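Local coordinates for protein halogenase PltM (Pseudomonas fluorescens, PDB 6BZN) that halogenates phenolic compounds with unusual breadth of substrate and halide, as a flavin-dependent enzyme of the tryptophan halogenase family, at residues F219-N224 and L273-F278. Residues are numbered along the deposited sequence; the frame is centred on the assembly and turned at random.
Sequences FTHMLN and LCSIGF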
# COMPACT_ATOMS: atom_id res chain seq x y z
N PHE A 219 -8.26 -12.19 6.46
CA PHE A 219 -8.62 -11.88 5.08
C PHE A 219 -8.89 -13.10 4.21
O PHE A 219 -8.36 -14.20 4.44
CB PHE A 219 -7.58 -10.98 4.42
CG PHE A 219 -6.16 -11.44 4.60
CD1 PHE A 219 -5.46 -11.13 5.76
CD2 PHE A 219 -5.53 -12.19 3.63
CE1 PHE A 219 -4.14 -11.56 5.94
CE2 PHE A 219 -4.22 -12.61 3.79
CZ PHE A 219 -3.52 -12.29 4.95
N THR A 220 -9.73 -12.87 3.21
CA THR A 220 -10.13 -13.92 2.29
C THR A 220 -10.76 -13.29 1.04
O THR A 220 -10.90 -12.06 0.95
CB THR A 220 -11.11 -14.93 2.96
OG1 THR A 220 -11.23 -16.09 2.15
CG2 THR A 220 -12.50 -14.32 3.17
N HIS A 221 -11.16 -14.15 0.11
CA HIS A 221 -11.97 -13.75 -1.02
C HIS A 221 -13.30 -14.49 -0.99
O HIS A 221 -13.34 -15.68 -0.66
CB HIS A 221 -11.26 -14.06 -2.34
CG HIS A 221 -10.13 -13.14 -2.67
ND1 HIS A 221 -9.33 -13.34 -3.78
CD2 HIS A 221 -9.65 -12.04 -2.06
CE1 HIS A 221 -8.43 -12.37 -3.85
NE2 HIS A 221 -8.61 -11.57 -2.82
N MET A 222 -14.37 -13.79 -1.35
CA MET A 222 -15.73 -14.33 -1.29
C MET A 222 -16.51 -14.14 -2.56
O MET A 222 -16.28 -13.20 -3.33
CB MET A 222 -16.51 -13.69 -0.15
CG MET A 222 -15.89 -13.86 1.23
SD MET A 222 -17.10 -13.37 2.48
CE MET A 222 -16.09 -13.47 3.94
N LEU A 223 -17.48 -15.04 -2.75
CA LEU A 223 -18.49 -14.93 -3.79
C LEU A 223 -19.78 -14.39 -3.23
O LEU A 223 -20.08 -14.56 -2.05
CB LEU A 223 -18.83 -16.30 -4.37
CG LEU A 223 -17.72 -16.98 -5.14
CD1 LEU A 223 -17.93 -18.49 -5.17
CD2 LEU A 223 -17.70 -16.39 -6.54
N ASN A 224 -20.57 -13.79 -4.12
CA ASN A 224 -21.92 -13.30 -3.80
C ASN A 224 -21.96 -12.30 -2.64
O ASN A 224 -22.90 -12.32 -1.84
CB ASN A 224 -22.88 -14.49 -3.55
CG ASN A 224 -23.23 -15.23 -4.82
OD1 ASN A 224 -23.15 -14.66 -5.91
ND2 ASN A 224 -23.62 -16.49 -4.70
N LEU A 273 -15.28 -12.46 -7.64
CA LEU A 273 -14.92 -12.41 -6.24
C LEU A 273 -14.89 -11.00 -5.70
O LEU A 273 -14.78 -10.01 -6.45
CB LEU A 273 -13.54 -13.04 -6.03
CG LEU A 273 -13.43 -14.52 -6.45
CD1 LEU A 273 -11.96 -14.93 -6.44
CD2 LEU A 273 -14.27 -15.39 -5.52
N CYS A 274 -14.94 -10.94 -4.38
CA CYS A 274 -14.76 -9.75 -3.61
C CYS A 274 -13.79 -10.03 -2.47
O CYS A 274 -13.92 -11.02 -1.73
CB CYS A 274 -16.12 -9.30 -3.09
SG CYS A 274 -16.12 -7.78 -2.11
N SER A 275 -12.81 -9.15 -2.31
CA SER A 275 -11.85 -9.29 -1.23
C SER A 275 -12.43 -8.72 0.05
O SER A 275 -13.03 -7.63 0.04
CB SER A 275 -10.54 -8.60 -1.59
OG SER A 275 -9.60 -8.74 -0.55
N ILE A 276 -12.25 -9.46 1.15
CA ILE A 276 -12.77 -9.09 2.45
C ILE A 276 -11.64 -9.26 3.47
O ILE A 276 -11.02 -10.33 3.54
CB ILE A 276 -13.97 -9.98 2.88
CG1 ILE A 276 -15.11 -9.94 1.84
CG2 ILE A 276 -14.47 -9.60 4.27
CD1 ILE A 276 -15.80 -8.59 1.62
N GLY A 277 -11.36 -8.21 4.24
CA GLY A 277 -10.37 -8.28 5.31
C GLY A 277 -10.87 -7.53 6.51
O GLY A 277 -11.40 -6.44 6.35
N PHE A 278 -10.75 -8.10 7.70
CA PHE A 278 -11.08 -7.34 8.91
C PHE A 278 -9.92 -7.31 9.89
O PHE A 278 -9.19 -8.31 10.04
CB PHE A 278 -12.42 -7.74 9.57
CG PHE A 278 -12.50 -9.16 10.07
CD1 PHE A 278 -12.81 -10.21 9.20
CD2 PHE A 278 -12.37 -9.43 11.42
CE1 PHE A 278 -12.92 -11.51 9.67
CE2 PHE A 278 -12.48 -10.73 11.89
CZ PHE A 278 -12.77 -11.77 11.02
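His221 and Ser275 face each other as a non-hydrogen-bonded pair of two antiparallel strands, and they illustrate how a sheet can carry a polar cluster on one face and a mainly apolar layer of Met222, Cys274 and Ile276 on the other. The backbones are fastened by two hydrogen-bonded pairs, Thr220 with Ile276 and Met222 with Cys274; Met222 N reaches Cys274 O at 2.8 Å. On the face of His221, the imidazole CD2 lies 3.6 Å from Ser275 CB, with the serine approaching the ring obliquely. Ser275 OG and His221 NE2 do not bond to each other; instead both bond to the carboxylate of Glu64, through OE1 and OE2 respectively, and Trp259 NE1 also pairs with the serine oxygen. A leucine in place of His221 would probably leave Glu64 OE2 without this partner and deprive Phe60 and Phe263 of their edge-to-face mate. On the opposite face of the sheet, Met222 runs extended at about a right angle to Ile276, SD to CG1 4.0 Å, with Phe295 of helix 291-301 packed against the methionine. This buried middle contrasts with the partly exposed end, where Leu223 and Leu273 touch mainly through their CD2 methyls, 3.7 Å apart. Phe219 also touches Val62, a residue of the FAD site, which is empty here. The bond from His221 NE2 to Glu64, with flanking Phe60 and Phe263, probably fixes the imidazole's rotation, while Ser275 steadies the same carboxylate.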